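Local coordinates for protein 3-deoxy-manno-octulosonate cytidylyltransferase (Escherichia coli, PDB 1H7H) that transfers a cytidylyl group from CTP to the eight-carbon sugar KDO, releasing diphosphate and probably activating the sugar for lipopolysaccharide synthesis, at residues A[3-8]-A[93-98]. Numbering follows the deposited sequence.
Sequences AVIVIP and INLQGD. With CDP (cytidine-5'-diphosphate), chain C.
Strand 3-8 and the chain at 93-98 run parallel as neighbours in the central mixed sheet of this GT-A-like nucleotidyltransferase fold, joined by three backbone hydrogen bonds. Ile93 N donates to Val4 O, Ile93 O takes Val6 N at 2.9 Å with an almost straight N-H...O angle of 179°, and Leu95 N returns to Val6 O. Past Asn94 the second strand gives way to loop, and Pro8, which has no N-H, instead sets its CD 3.0 Å from Leu95 O. On the face with Ile5 and Ile93, Ile5 CG1 packs against Ile93 CB at 4.0 Å. With chi1 at -70°, Ile5 CG1 lies beside the backbone N and CG2 takes the position opposite it, from which CG2 reaches Leu95 CD1 at 3.7 Å, while helices 29-38 and 104-116 cover parts of this apolar layer. The other face carries Val6 and Asn94 under helix 76-86. There the buried Asn94 OD1 has no hydrogen-bonding partner and lies 3.2 Å from Pro8 CG. Both segments reach the nucleotide, as is usual at the C-terminal ends of the parallel strands of a Rossmann-like sheet: the ribose O3' of CDP donates to Pro8 O at 2.7 Å and accepts from Gly97 N at 3.0 Å.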
ATOM      1  N   ALA A   3      26.572 -12.291   6.935  1.00 19.11           N
ATOM      2  CA  ALA A   3      25.999 -11.418   5.929  1.00 15.14           C
ATOM      3  C   ALA A   3      27.012 -11.138   4.843  1.00 15.15           C
ATOM      4  O   ALA A   3      28.184 -10.908   5.127  1.00 14.61           O
ATOM      5  CB  ALA A   3      25.561 -10.112   6.567  1.00 15.28           C
ATOM      6  N   VAL A   4      26.561 -11.169   3.593  1.00 15.64           N
ATOM      7  CA  VAL A   4      27.436 -10.873   2.466  1.00 16.54           C
ATOM      8  C   VAL A   4      26.779  -9.831   1.561  1.00 16.54           C
ATOM      9  O   VAL A   4      25.557  -9.692   1.547  1.00 19.54           O
ATOM     10  CB  VAL A   4      27.779 -12.135   1.623  1.00 17.39           C
ATOM     11  CG1 VAL A   4      28.347 -13.237   2.513  1.00 19.60           C
ATOM     12  CG2 VAL A   4      26.565 -12.622   0.860  1.00 20.29           C
ATOM     13  N   ILE A   5      27.598  -9.079   0.835  1.00 14.16           N
ATOM     14  CA  ILE A   5      27.091  -8.074  -0.084  1.00 13.93           C
ATOM     15  C   ILE A   5      27.328  -8.552  -1.506  1.00 15.20           C
ATOM     16  O   ILE A   5      28.414  -9.033  -1.832  1.00 15.77           O
ATOM     17  CB  ILE A   5      27.776  -6.700   0.117  1.00 12.56           C
ATOM     18  CG1 ILE A   5      27.338  -6.079   1.440  1.00 10.99           C
ATOM     19  CG2 ILE A   5      27.451  -5.761  -1.038  1.00 11.48           C
ATOM     20  CD1 ILE A   5      28.025  -4.778   1.757  1.00  9.38           C
ATOM     21  N   VAL A   6      26.279  -8.485  -2.323  1.00 14.23           N
ATOM     22  CA  VAL A   6      26.339  -8.883  -3.723  1.00 13.33           C
ATOM     23  C   VAL A   6      26.019  -7.639  -4.549  1.00 15.64           C
ATOM     24  O   VAL A   6      25.031  -6.948  -4.292  1.00 18.38           O
ATOM     25  CB  VAL A   6      25.315 -10.001  -4.051  1.00 12.29           C
ATOM     26  CG1 VAL A   6      25.403 -10.389  -5.510  1.00 13.82           C
ATOM     27  CG2 VAL A   6      25.555 -11.219  -3.173  1.00 13.74           C
ATOM     28  N   ILE A   7      26.881  -7.343  -5.514  1.00 14.92           N
ATOM     29  CA  ILE A   7      26.722  -6.184  -6.381  1.00 14.33           C
ATOM     30  C   ILE A   7      26.493  -6.641  -7.812  1.00 19.12           C
ATOM     31  O   ILE A   7      27.439  -7.032  -8.497  1.00 20.59           O
ATOM     32  CB  ILE A   7      27.989  -5.301  -6.365  1.00 16.08           C
ATOM     33  CG1 ILE A   7      28.281  -4.823  -4.943  1.00 13.41           C
ATOM     34  CG2 ILE A   7      27.838  -4.114  -7.321  1.00 14.94           C
ATOM     35  CD1 ILE A   7      29.680  -4.331  -4.761  1.00 10.17           C
ATOM     36  N   PRO A   8      25.227  -6.671  -8.263  1.00 23.34           N
ATOM     37  CA  PRO A   8      24.916  -7.091  -9.635  1.00 26.05           C
ATOM     38  C   PRO A   8      25.453  -6.025 -10.592  1.00 30.24           C
ATOM     39  O   PRO A   8      25.159  -4.837 -10.428  1.00 33.58           O
ATOM     40  CB  PRO A   8      23.382  -7.121  -9.660  1.00 23.89           C
ATOM     41  CG  PRO A   8      22.991  -7.300  -8.223  1.00 25.08           C
ATOM     42  CD  PRO A   8      23.991  -6.450  -7.484  1.00 21.85           C
ATOM     43  N   ILE A  93      22.761  -8.822   0.959  1.00 15.77           N
ATOM     44  CA  ILE A  93      22.473  -7.421   0.698  1.00 14.44           C
ATOM     45  C   ILE A  93      22.718  -7.156  -0.779  1.00 16.52           C
ATOM     46  O   ILE A  93      23.772  -7.505  -1.320  1.00 18.10           O
ATOM     47  CB  ILE A  93      23.333  -6.482   1.575  1.00 14.42           C
ATOM     48  CG1 ILE A  93      22.975  -6.686   3.046  1.00 12.04           C
ATOM     49  CG2 ILE A  93      23.097  -5.024   1.189  1.00  9.41           C
ATOM     50  CD1 ILE A  93      23.849  -5.918   3.997  1.00 16.88           C
ATOM     51  N   ASN A  94      21.715  -6.587  -1.436  1.00 15.43           N
ATOM     52  CA  ASN A  94      21.803  -6.278  -2.852  1.00 18.20           C
ATOM     53  C   ASN A  94      22.113  -4.801  -3.060  1.00 17.40           C
ATOM     54  O   ASN A  94      21.306  -3.939  -2.718  1.00 18.10           O
ATOM     55  CB  ASN A  94      20.488  -6.629  -3.540  1.00 23.26           C
ATOM     56  CG  ASN A  94      20.663  -6.897  -5.013  1.00 32.99           C
ATOM     57  OD1 ASN A  94      21.584  -7.603  -5.419  1.00 43.34           O
ATOM     58  ND2 ASN A  94      19.775  -6.345  -5.827  1.00 35.44           N
ATOM     59  N   LEU A  95      23.297  -4.513  -3.585  1.00 19.34           N
ATOM     60  CA  LEU A  95      23.718  -3.145  -3.855  1.00 21.17           C
ATOM     61  C   LEU A  95      23.740  -2.899  -5.350  1.00 24.49           C
ATOM     62  O   LEU A  95      24.141  -3.768  -6.120  1.00 30.23           O
ATOM     63  CB  LEU A  95      25.123  -2.891  -3.328  1.00 23.57           C
ATOM     64  CG  LEU A  95      25.340  -2.598  -1.855  1.00 26.76           C
ATOM     65  CD1 LEU A  95      26.789  -2.146  -1.682  1.00 30.00           C
ATOM     66  CD2 LEU A  95      24.394  -1.496  -1.417  1.00 31.42           C
ATOM     67  N   GLN A  96      23.351  -1.697  -5.753  1.00 26.76           N
ATOM     68  CA  GLN A  96      23.338  -1.322  -7.160  1.00 30.04           C
ATOM     69  C   GLN A  96      24.748  -1.044  -7.656  1.00 30.52           C
ATOM     70  O   GLN A  96      25.517  -0.336  -7.004  1.00 31.18           O
ATOM     71  CB  GLN A  96      22.463  -0.086  -7.354  1.00 37.33           C
ATOM     72  CG  GLN A  96      21.047  -0.260  -6.832  1.00 44.50           C
ATOM     73  CD  GLN A  96      20.275  -1.315  -7.602  1.00 51.56           C
ATOM     74  OE1 GLN A  96      19.536  -0.990  -8.528  1.00 55.55           O
ATOM     75  NE2 GLN A  96      20.458  -2.588  -7.238  1.00 51.63           N
ATOM     76  N   GLY A  97      25.083  -1.596  -8.814  1.00 28.72           N
ATOM     77  CA  GLY A  97      26.408  -1.386  -9.361  1.00 31.21           C
ATOM     78  C   GLY A  97      26.625  -0.005  -9.948  1.00 36.38           C
ATOM     79  O   GLY A  97      27.764   0.380 -10.238  1.00 38.37           O
ATOM     80  N   ASP A  98      25.538   0.746 -10.120  1.00 37.39           N
ATOM     81  CA  ASP A  98      25.604   2.089 -10.704  1.00 37.38           C
ATOM     82  C   ASP A  98      25.414   3.268  -9.743  1.00 36.43           C
ATOM     83  O   ASP A  98      25.192   4.401 -10.178  1.00 37.36           O
ATOM     84  CB  ASP A  98      24.631   2.210 -11.886  1.00 37.93           C
ATOM     85  CG  ASP A  98      23.162   2.021 -11.478  1.00 39.94           C
ATOM     86  OD1 ASP A  98      22.862   1.817 -10.275  1.00 38.14           O
ATOM     87  OD2 ASP A  98      22.301   2.089 -12.385  1.00 44.54           O
TER
HETATM   88  O3B CDP C1246      19.671  -2.735 -16.320  1.00 92.41           O
HETATM   89  PB  CDP C1246      19.922  -1.296 -15.644  1.00 92.48           P
HETATM   90  O1B CDP C1246      21.169  -1.344 -14.809  1.00 92.74           O
HETATM   91  O2B CDP C1246      20.108  -0.281 -16.729  1.00 92.36           O
HETATM   92  O3A CDP C1246      18.629  -0.889 -14.759  1.00 87.43           O
HETATM   93  PA  CDP C1246      18.891  -0.665 -13.180  1.00 82.51           P
HETATM   94  O1A CDP C1246      17.616  -0.278 -12.500  1.00 82.81           O
HETATM   95  O2A CDP C1246      19.910   0.412 -12.948  1.00 82.47           O
HETATM   96  O5' CDP C1246      19.464  -2.027 -12.543  1.00 77.45           O
HETATM   97  C5' CDP C1246      19.643  -2.196 -11.128  1.00 69.58           C
HETATM   98  C4' CDP C1246      20.909  -3.066 -10.799  1.00 64.66           C
HETATM   99  O4' CDP C1246      20.680  -4.478 -11.063  1.00 62.49           O
HETATM  100  C3' CDP C1246      22.155  -2.691 -11.636  1.00 62.31           C
HETATM  101  O3' CDP C1246      23.340  -2.935 -10.845  1.00 60.77           O
HETATM  102  C2' CDP C1246      22.040  -3.651 -12.829  1.00 59.80           C
HETATM  103  O2' CDP C1246      23.268  -3.872 -13.550  1.00 52.63           O
HETATM  104  C1' CDP C1246      21.480  -4.959 -12.203  1.00 60.63           C
HETATM  105  N1  CDP C1246      20.746  -5.781 -13.194  1.00 60.58           N
HETATM  106  C2  CDP C1246      21.140  -7.070 -13.443  1.00 59.41           C
HETATM  107  O2  CDP C1246      22.090  -7.606 -12.881  1.00 59.17           O
HETATM  108  N3  CDP C1246      20.430  -7.881 -14.416  1.00 59.23           N
HETATM  109  C4  CDP C1246      19.420  -7.436 -15.071  1.00 59.02           C
HETATM  110  N4  CDP C1246      18.780  -8.174 -15.952  1.00 57.07           N
HETATM  111  C5  CDP C1246      19.002  -6.031 -14.784  1.00 59.07           C
HETATM  112  C6  CDP C1246      19.668  -5.277 -13.877  1.00 59.99           C